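Local structure of SVS_variant_AS1 (Streptomyces sp. CWA1, 6TJA) at residues F59-A64 and D71-T76; V146-H151 and E207-A212; A193-A198 and S292-G297. The protein is an engineered, ancestrally reconstructed terpene cyclase related to spiroviolene synthase, and probably converts geranylgeranyl diphosphate into a cyclic diterpene. One frame throughout, in Å; residues are numbered along the deposited sequence.

Interaction 1. Residues F59-A64 and D71-T76; sequences FFARFA and DRLLAT
Phe60 and Thr76 form the tight part of this contact, and their side chains cross at about a right angle. Thr76 OG1 lies 3.3 Å from Phe60 CE2, set obliquely to the ring. Thr76 CB follows at 3.5 Å from Phe60 CE2. With chi1 at 58°, OG1 sits between the backbone N and the carbonyl carbon, facing back to the carbonyl one turn earlier. There Thr76 OG1 donates to Arg72 O (3.0 Å), a carbonyl that also takes Thr76 N. This bond satisfies the buried hydroxyl and fixes its rotation. A valine here has no hydroxyl for Arg72 O, so that carbonyl would probably be left one donor short and the Phe60 ring would lose its oxygen neighbour.

The other half is looser. Leu73 CD1 is 4.0 Å from Phe60 CD2, and Leu73 CD2 only reaches Ala61 CB at 4.4 Å. Ala64 barely touches Leu73, and its side chain is about 3 Å from a bound di(hydroxyethyl)ether. Phe63 CB lies over one face of the Phe60 ring. The contact is buried and joins consecutive helices of the all-alpha terpene cyclase fold, 56-61 and 70-91. Helix 25-38 meets Ala61, and helix 195-199 meets Thr76 and Ala64.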
loop_
_atom_site.group_PDB
_atom_site.type_symbol
_atom_site.label_atom_id
_atom_site.label_comp_id
_atom_site.label_asym_id
_atom_site.label_seq_id
_atom_site.Cartn_x
_atom_site.Cartn_y
_atom_site.Cartn_z
ATOM N N PHE A 59 -7.746 24.440 3.357
ATOM C CA PHE A 59 -8.029 23.083 3.881
ATOM C C PHE A 59 -6.832 22.623 4.722
ATOM O O PHE A 59 -7.039 22.366 5.896
ATOM C CB PHE A 59 -8.378 22.139 2.732
ATOM C CG PHE A 59 -8.610 20.716 3.139
ATOM C CD1 PHE A 59 -9.866 20.299 3.518
ATOM C CD2 PHE A 59 -7.572 19.801 3.124
ATOM C CE1 PHE A 59 -10.082 18.977 3.881
ATOM C CE2 PHE A 59 -7.798 18.477 3.463
ATOM C CZ PHE A 59 -9.049 18.072 3.864
ATOM N N PHE A 60 -5.627 22.502 4.166
ATOM C CA PHE A 60 -4.537 21.808 4.882
ATOM C C PHE A 60 -3.863 22.739 5.900
ATOM O O PHE A 60 -3.264 22.198 6.836
ATOM C CB PHE A 60 -3.522 21.166 3.945
ATOM C CG PHE A 60 -2.795 20.032 4.636
ATOM C CD1 PHE A 60 -3.475 18.874 4.978
ATOM C CD2 PHE A 60 -1.469 20.149 5.001
ATOM C CE1 PHE A 60 -2.837 17.850 5.662
ATOM C CE2 PHE A 60 -0.821 19.103 5.632
ATOM C CZ PHE A 60 -1.502 17.955 5.953
ATOM N N ALA A 61 -4.014 24.063 5.764
ATOM C CA ALA A 61 -3.573 25.067 6.756
ATOM C C ALA A 61 -4.322 24.864 8.082
ATOM O O ALA A 61 -3.842 25.329 9.144
ATOM C CB ALA A 61 -3.778 26.459 6.181
ATOM N N ARG A 62 -5.487 24.227 8.020
ATOM C CA ARG A 62 -6.285 23.803 9.197
ATOM C C ARG A 62 -5.784 22.479 9.796
ATOM O O ARG A 62 -6.061 22.236 10.988
ATOM C CB ARG A 62 -7.753 23.698 8.810
ATOM C CG ARG A 62 -8.338 25.026 8.347
ATOM C CD ARG A 62 -9.719 24.733 7.781
ATOM N NE ARG A 62 -10.366 25.917 7.260
ATOM C CZ ARG A 62 -10.998 26.808 8.003
ATOM N NH1 ARG A 62 -11.104 26.632 9.309
ATOM N NH2 ARG A 62 -11.536 27.870 7.438
ATOM N N PHE A 63 -5.069 21.677 9.039
ATOM C CA PHE A 63 -4.531 20.425 9.531
ATOM C C PHE A 63 -3.224 20.649 10.264
ATOM O O PHE A 63 -2.960 20.011 11.214
ATOM C CB PHE A 63 -4.291 19.456 8.381
ATOM C CG PHE A 63 -5.500 18.726 7.945
ATOM C CD1 PHE A 63 -6.615 19.403 7.547
ATOM C CD2 PHE A 63 -5.528 17.362 7.956
ATOM C CE1 PHE A 63 -7.736 18.741 7.158
ATOM C CE2 PHE A 63 -6.646 16.685 7.572
ATOM C CZ PHE A 63 -7.748 17.374 7.164
ATOM N N ALA A 64 -2.439 21.607 9.809
ATOM C CA ALA A 64 -1.147 21.905 10.388
ATOM C C ALA A 64 -1.014 23.406 10.615
ATOM O O ALA A 64 -0.240 24.068 9.985
ATOM C CB ALA A 64 -0.070 21.399 9.469
ATOM N N ASP A 71 7.420 26.134 3.438
ATOM C CA ASP A 71 7.597 25.310 2.292
ATOM C C ASP A 71 7.017 23.943 2.539
ATOM O O ASP A 71 6.610 23.300 1.636
ATOM C CB ASP A 71 9.055 25.192 1.887
ATOM C CG ASP A 71 9.716 26.515 1.642
ATOM O OD1 ASP A 71 9.101 27.475 1.226
ATOM O OD2 ASP A 71 10.899 26.579 1.874
ATOM N N ARG A 72 6.996 23.504 3.775
ATOM C CA ARG A 72 6.431 22.166 4.107
ATOM C C ARG A 72 4.909 22.231 4.003
ATOM O O ARG A 72 4.326 21.288 3.471
ATOM C CB ARG A 72 6.870 21.694 5.485
ATOM C CG ARG A 72 8.335 21.298 5.554
ATOM C CD ARG A 72 8.670 20.993 6.998
ATOM N NE ARG A 72 10.007 20.472 7.158
ATOM C CZ ARG A 72 10.344 19.202 7.378
ATOM N NH1 ARG A 72 9.452 18.208 7.389
ATOM N NH2 ARG A 72 11.625 18.934 7.557
ATOM N N LEU A 73 4.295 23.325 4.464
ATOM C CA LEU A 73 2.828 23.506 4.378
ATOM C C LEU A 73 2.457 23.668 2.908
ATOM O O LEU A 73 1.353 23.228 2.525
ATOM C CB LEU A 73 2.387 24.717 5.210
ATOM C CG LEU A 73 0.896 25.023 5.164
ATOM C CD1 LEU A 73 0.075 23.810 5.615
ATOM C CD2 LEU A 73 0.572 26.224 6.014
ATOM N N LEU A 74 3.326 24.302 2.112
ATOM C CA LEU A 74 3.049 24.469 0.667
ATOM C C LEU A 74 3.028 23.090 0.005
ATOM O O LEU A 74 2.060 22.800 -0.692
ATOM C CB LEU A 74 4.086 25.384 0.001
ATOM C CG LEU A 74 3.979 25.475 -1.522
ATOM C CD1 LEU A 74 2.569 25.896 -1.935
ATOM C CD2 LEU A 74 5.034 26.436 -2.068
ATOM N N ALA A 75 4.073 22.293 0.198
ATOM C CA ALA A 75 4.241 21.000 -0.499
ATOM C C ALA A 75 3.044 20.092 -0.174
ATOM O O ALA A 75 2.423 19.546 -1.107
ATOM C CB ALA A 75 5.553 20.381 -0.110
ATOM N N THR A 76 2.681 19.979 1.100
ATOM C CA THR A 76 1.538 19.128 1.530
ATOM C C THR A 76 0.244 19.732 0.966
ATOM O O THR A 76 -0.555 18.963 0.431
ATOM C CB THR A 76 1.559 18.942 3.045
ATOM O OG1 THR A 76 1.511 20.242 3.627
ATOM C CG2 THR A 76 2.793 18.204 3.516
#

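Interaction 2. Residues V146-H151 and E207-A212; sequences VRRFVH and EMHRPA
Arg148 and Met208 bring the two backbones closest, with 9.9 Å between their CA atoms, so long side chains must span the gap. The setting is the all-alpha fold of class I terpene cyclases. Helix 143-169 carries Arg148. Met208 lies in helix 205-208, and His209 is in the turn that leads on to helix 211-231.

Arg148 points toward the turn. Its CG is anti to the carbonyl carbon (chi1 -67°), and the chain then runs extended from CG to NE. This delivers a flat guanidinium to Met208, which covers one face of it. Met208 CB stands 3.5 Å above the guanidinium plane, offset toward the rim. Met208 CG is 3.7 Å from Arg148 NH1. The methionine chain bends at chi2 and chi3, which brings Met208 CE to 3.9 Å from Arg148 NH1. Met208 CG also lies over one face of the His209 ring, so this methionine packs against both flat groups.

The nitrogens of Arg148 have partners beyond the two segments. NH1 is held by Glu196 OE1 and by the carbonyl of Val203, and NH2 forms a salt bridge with Asp205. These bonds fix the rotation of the guanidinium, and the two carboxylates probably balance its charge. The contact lies at the surface, close to the second subunit. His151 stacks on His151 of the neighbouring subunit, and His209 packs on Thr144 of that subunit.

Arg148 NE and His209 NE2 are 4.4 Å apart and do not bond directly. A water links them, lying in plane at the edge of both the guanidinium and the imidazole. It accepts from Arg148 NE at 3.1 Å and is 2.6 Å from His209 NE2.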
loop_
_atom_site.group_PDB
_atom_site.type_symbol
_atom_site.label_atom_id
_atom_site.label_comp_id
_atom_site.label_asym_id
_atom_site.label_seq_id
_atom_site.Cartn_x
_atom_site.Cartn_y
_atom_site.Cartn_z
ATOM N N VAL A 146 8.517 9.749 4.040
ATOM C CA VAL A 146 8.176 9.576 2.598
ATOM C C VAL A 146 7.538 8.184 2.395
ATOM O O VAL A 146 6.499 8.111 1.714
ATOM C CB VAL A 146 9.379 9.836 1.680
ATOM C CG1 VAL A 146 9.109 9.407 0.253
ATOM C CG2 VAL A 146 9.785 11.306 1.708
ATOM N N ARG A 147 8.059 7.129 3.014
ATOM C CA ARG A 147 7.490 5.779 2.807
ATOM C C ARG A 147 6.112 5.711 3.460
ATOM O O ARG A 147 5.234 5.070 2.889
ATOM C CB ARG A 147 8.397 4.679 3.348
ATOM C CG ARG A 147 9.627 4.413 2.493
ATOM C CD ARG A 147 9.375 4.067 1.034
ATOM N NE ARG A 147 8.825 2.740 0.814
ATOM C CZ ARG A 147 8.396 2.297 -0.368
ATOM N NH1 ARG A 147 8.431 3.095 -1.422
ATOM N NH2 ARG A 147 7.944 1.058 -0.486
ATOM N N ARG A 148 5.935 6.338 4.615
ATOM C CA ARG A 148 4.616 6.399 5.279
ATOM C C ARG A 148 3.634 7.035 4.291
ATOM O O ARG A 148 2.523 6.487 4.170
ATOM C CB ARG A 148 4.703 7.132 6.621
ATOM C CG ARG A 148 5.509 6.387 7.679
ATOM C CD ARG A 148 5.686 7.192 8.957
ATOM N NE ARG A 148 6.485 6.495 9.951
ATOM C CZ ARG A 148 6.784 6.952 11.176
ATOM N NH1 ARG A 148 6.320 8.113 11.609
ATOM N NH2 ARG A 148 7.515 6.215 11.987
ATOM N N PHE A 149 4.053 8.075 3.556
ATOM C CA PHE A 149 3.164 8.792 2.599
ATOM C C PHE A 149 2.864 7.891 1.383
ATOM O O PHE A 149 1.669 7.745 0.984
ATOM C CB PHE A 149 3.721 10.148 2.164
ATOM C CG PHE A 149 2.814 10.818 1.165
ATOM C CD1 PHE A 149 1.647 11.439 1.577
ATOM C CD2 PHE A 149 3.067 10.730 -0.201
ATOM C CE1 PHE A 149 0.759 11.978 0.652
ATOM C CE2 PHE A 149 2.183 11.278 -1.123
ATOM C CZ PHE A 149 1.038 11.900 -0.694
ATOM N N VAL A 150 3.920 7.278 0.840
ATOM C CA VAL A 150 3.849 6.391 -0.346
ATOM C C VAL A 150 2.828 5.290 -0.049
ATOM O O VAL A 150 2.006 4.977 -0.928
ATOM C CB VAL A 150 5.237 5.815 -0.688
ATOM C CG1 VAL A 150 5.139 4.617 -1.605
ATOM C CG2 VAL A 150 6.167 6.867 -1.271
ATOM N N HIS A 151 2.906 4.686 1.128
ATOM C CA HIS A 151 2.064 3.519 1.506
ATOM C C HIS A 151 0.608 3.975 1.711
ATOM O O HIS A 151 -0.308 3.216 1.386
ATOM C CB HIS A 151 2.653 2.837 2.750
ATOM C CG HIS A 151 3.865 2.024 2.485
ATOM N ND1 HIS A 151 3.985 1.232 1.352
ATOM C CD2 HIS A 151 4.985 1.827 3.201
ATOM C CE1 HIS A 151 5.162 0.626 1.375
ATOM N NE2 HIS A 151 5.786 0.961 2.504
ATOM N N GLU A 207 5.965 4.350 18.137
ATOM C CA GLU A 207 4.801 5.162 18.565
ATOM C C GLU A 207 3.816 5.191 17.407
ATOM O O GLU A 207 2.638 5.017 17.642
ATOM C CB GLU A 207 5.216 6.564 19.013
ATOM C CG GLU A 207 5.776 6.626 20.430
ATOM C CD GLU A 207 5.912 8.046 20.980
ATOM O OE1 GLU A 207 5.215 8.412 22.007
ATOM O OE2 GLU A 207 6.713 8.795 20.374
ATOM N N MET A 208 4.282 5.429 16.209
ATOM C CA MET A 208 3.406 5.509 15.076
ATOM C C MET A 208 2.633 4.246 14.799
ATOM O O MET A 208 1.497 4.325 14.490
ATOM C CB MET A 208 4.148 5.929 13.818
ATOM C CG MET A 208 3.249 6.289 12.649
ATOM S SD MET A 208 1.908 7.452 12.907
ATOM C CE MET A 208 2.472 8.862 12.027
ATOM N N HIS A 209 3.276 3.100 14.946
ATOM C CA HIS A 209 2.661 1.819 14.654
ATOM C C HIS A 209 1.869 1.104 15.748
ATOM O O HIS A 209 1.365 0.072 15.526
ATOM C CB HIS A 209 3.631 0.918 13.908
ATOM C CG HIS A 209 4.191 1.550 12.683
ATOM N ND1 HIS A 209 3.403 2.096 11.706
ATOM C CD2 HIS A 209 5.460 1.749 12.288
ATOM C CE1 HIS A 209 4.161 2.580 10.753
ATOM N NE2 HIS A 209 5.414 2.389 11.088
ATOM N N ARG A 210 1.877 1.669 16.934
ATOM C CA ARG A 210 1.006 1.274 18.067
ATOM C C ARG A 210 -0.424 1.091 17.557
ATOM O O ARG A 210 -1.007 2.006 16.955
ATOM C CB ARG A 210 1.010 2.317 19.191
ATOM C CG ARG A 210 2.201 2.263 20.135
ATOM C CD ARG A 210 2.128 3.411 21.131
ATOM N NE ARG A 210 1.019 3.193 22.034
ATOM C CZ ARG A 210 0.545 4.060 22.933
ATOM N NH1 ARG A 210 1.058 5.269 23.027
ATOM N NH2 ARG A 210 -0.476 3.707 23.702
ATOM N N PRO A 211 -1.014 -0.111 17.763
ATOM C CA PRO A 211 -2.409 -0.346 17.390
ATOM C C PRO A 211 -3.331 0.829 17.787
ATOM O O PRO A 211 -4.140 1.224 16.967
ATOM C CB PRO A 211 -2.671 -1.691 18.104
ATOM C CG PRO A 211 -1.367 -2.430 17.934
ATOM C CD PRO A 211 -0.351 -1.342 18.253
ATOM N N ALA A 212 -3.123 1.433 18.962
ATOM C CA ALA A 212 -3.974 2.513 19.504
ATOM C C ALA A 212 -3.933 3.731 18.589
ATOM O O ALA A 212 -4.965 4.306 18.342
ATOM C CB ALA A 212 -3.544 2.853 20.895
HETATM O O HOH W 1 7.247 3.536 9.571
#

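Interaction 3. Residues A193-A198 and S292-G297; sequences AMLEIA and STYLQG
Leu195 points toward the helix that carries Tyr294 and Gly297, and its branched end does nearly all the touching. CD1 reaches furthest. Leu195 CD1 rests on the backbone at Gly297, 3.6 Å from Gly297 C, while Leu195 CD2 comes to 3.9 Å from Gly297 CA. Leu195 CG is anti to its carbonyl carbon (chi1 -75°), a torsion that turns the branch toward the glycine.

Tyr294 meets the same methyl from one side. Its ring is oblique to Leu195 CD1, with Tyr294 CE1 at 4.1 Å from that atom. The ring leaves its helix with CG anti to the backbone N (chi1 177°) and runs across the end of Leu195. Leu195 CD1 is also 3.9 Å from Tyr294 O, so it meets both the ring and the backbone of this residue.

These residues join the short helix 195-199 to the long helix 289-309 in the all-alpha terpene cyclase bundle. The approach is close, with 6.5 Å between the CA atoms of Leu195 and Gly297. The glycine makes this possible. A CB built on Gly297 would fall 2.7 Å from Leu195 CD1, a clash. The contact is buried, and its side-chain pairing, Leu195 on Tyr294, is apolar.

The polar end of Tyr294 is satisfied beyond it. Its OH bonds to Thr217 OG1 on helix 211-231, which ties the ring to a third helix. Next to Leu195, Glu196 turns its carboxylate to other partners, among them Val203 N and Gln145 NE2. Phe63 also packs against Leu195. A bound di(hydroxyethyl)ether, probably from the crystallisation liquor, comes within about 3 Å of Gly297.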
loop_
_atom_site.group_PDB
_atom_site.type_symbol
_atom_site.label_atom_id
_atom_site.label_comp_id
_atom_site.label_asym_id
_atom_site.label_seq_id
_atom_site.Cartn_x
_atom_site.Cartn_y
_atom_site.Cartn_z
ATOM N N ALA A 193 -1.290 11.374 6.542
ATOM C CA ALA A 193 0.127 10.931 6.523
ATOM C C ALA A 193 1.028 12.116 6.145
ATOM O O ALA A 193 2.226 11.941 6.239
ATOM C CB ALA A 193 0.339 9.768 5.557
ATOM N N MET A 194 0.484 13.251 5.691
ATOM C CA MET A 194 1.279 14.484 5.423
ATOM C C MET A 194 1.422 15.373 6.672
ATOM O O MET A 194 2.168 16.348 6.577
ATOM C CB MET A 194 0.638 15.333 4.332
ATOM C CG MET A 194 0.562 14.649 3.005
ATOM S SD MET A 194 0.149 15.873 1.795
ATOM C CE MET A 194 -1.559 16.252 2.167
ATOM N N LEU A 195 0.792 15.081 7.794
ATOM C CA LEU A 195 0.921 15.894 8.998
ATOM C C LEU A 195 2.364 16.054 9.465
ATOM O O LEU A 195 2.815 17.117 9.683
ATOM C CB LEU A 195 0.052 15.375 10.129
ATOM C CG LEU A 195 -1.452 15.590 10.132
ATOM C CD1 LEU A 195 -2.224 14.761 11.134
ATOM C CD2 LEU A 195 -1.844 17.045 10.226
ATOM N N GLU A 196 3.054 14.947 9.571
ATOM C CA GLU A 196 4.425 14.842 9.969
ATOM C C GLU A 196 5.346 15.632 9.076
ATOM O O GLU A 196 6.296 16.192 9.507
ATOM C CB GLU A 196 4.804 13.398 9.774
ATOM C CG GLU A 196 5.027 12.644 11.011
ATOM C CD GLU A 196 5.816 11.427 10.748
ATOM O OE1 GLU A 196 5.305 10.493 10.176
ATOM O OE2 GLU A 196 6.954 11.410 11.146
ATOM N N ILE A 197 5.050 15.580 7.800
ATOM C CA ILE A 197 5.824 16.258 6.724
ATOM C C ILE A 197 5.616 17.772 6.861
ATOM O O ILE A 197 6.597 18.513 6.742
ATOM C CB ILE A 197 5.445 15.681 5.344
ATOM C CG1 ILE A 197 5.815 14.191 5.265
ATOM C CG2 ILE A 197 6.096 16.476 4.233
ATOM C CD1 ILE A 197 5.418 13.522 3.987
ATOM N N ALA A 198 4.419 18.242 7.093
ATOM C CA ALA A 198 4.196 19.658 7.195
ATOM C C ALA A 198 4.872 20.266 8.418
ATOM O O ALA A 198 5.516 21.256 8.366
ATOM C CB ALA A 198 2.725 19.939 7.250
ATOM N N SER A 292 2.298 13.560 20.264
ATOM C CA SER A 292 1.333 14.574 20.745
ATOM C C SER A 292 0.961 15.509 19.599
ATOM O O SER A 292 -0.216 15.725 19.407
ATOM C CB SER A 292 1.858 15.346 21.934
ATOM O OG SER A 292 2.067 14.455 23.013
ATOM N N THR A 293 1.951 16.019 18.875
ATOM C CA THR A 293 1.764 16.928 17.722
ATOM C C THR A 293 0.892 16.237 16.661
ATOM O O THR A 293 -0.079 16.857 16.180
ATOM C CB THR A 293 3.140 17.342 17.206
ATOM O OG1 THR A 293 3.775 18.051 18.270
ATOM C CG2 THR A 293 3.046 18.195 15.971
ATOM N N TYR A 294 1.273 15.026 16.259
ATOM C CA TYR A 294 0.517 14.156 15.318
ATOM C C TYR A 294 -0.944 14.070 15.798
ATOM O O TYR A 294 -1.830 14.429 15.017
ATOM C CB TYR A 294 1.168 12.771 15.199
ATOM C CG TYR A 294 0.402 11.829 14.307
ATOM C CD1 TYR A 294 0.302 12.065 12.950
ATOM C CD2 TYR A 294 -0.266 10.740 14.826
ATOM C CE1 TYR A 294 -0.434 11.230 12.127
ATOM C CE2 TYR A 294 -0.968 9.868 14.016
ATOM C CZ TYR A 294 -1.074 10.126 12.665
ATOM O OH TYR A 294 -1.791 9.285 11.864
ATOM N N LEU A 295 -1.163 13.654 17.043
ATOM C CA LEU A 295 -2.506 13.546 17.604
ATOM C C LEU A 295 -3.289 14.847 17.440
ATOM O O LEU A 295 -4.444 14.830 17.013
ATOM C CB LEU A 295 -2.438 13.158 19.082
ATOM C CG LEU A 295 -1.895 11.763 19.396
ATOM C CD1 LEU A 295 -2.164 11.398 20.848
ATOM C CD2 LEU A 295 -2.497 10.728 18.459
ATOM N N GLN A 296 -2.662 15.966 17.793
ATOM C CA GLN A 296 -3.294 17.277 17.670
ATOM C C GLN A 296 -3.739 17.463 16.228
ATOM O O GLN A 296 -4.828 17.967 15.953
ATOM C CB GLN A 296 -2.317 18.383 18.067
ATOM C CG GLN A 296 -2.724 19.162 19.306
ATOM C CD GLN A 296 -1.592 20.003 19.863
ATOM O OE1 GLN A 296 -0.746 19.509 20.608
ATOM N NE2 GLN A 296 -1.571 21.280 19.501
ATOM N N GLY A 297 -2.873 17.045 15.313
ATOM C CA GLY A 297 -3.145 17.105 13.866
ATOM C C GLY A 297 -4.400 16.330 13.484
ATOM O O GLY A 297 -5.238 16.860 12.726
#

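Overall arrangement
From the N terminus, interaction 1 comes first. It closes a short loop between 59-64 and 71-76 before the others open. Interaction 2 opens at 146-151 and interaction 3 at 193-198. Interaction 2 then closes at 207-212, and interaction 3 closes last at 292-297, so these two cross. Segment 193-198 lies between the other contacts in space. Towards interaction 1, Ile197 O probably accepts a hydrogen bond from Arg72 NH1. Towards interaction 2, Met194 packs on Phe149, and Met208 CE meets Tyr294 CE1. Interactions 1 and 2 do not touch. Together the contacts tie helices 56-61, 70-91, 143-169, 205-208 and 289-309 around helix 195-199.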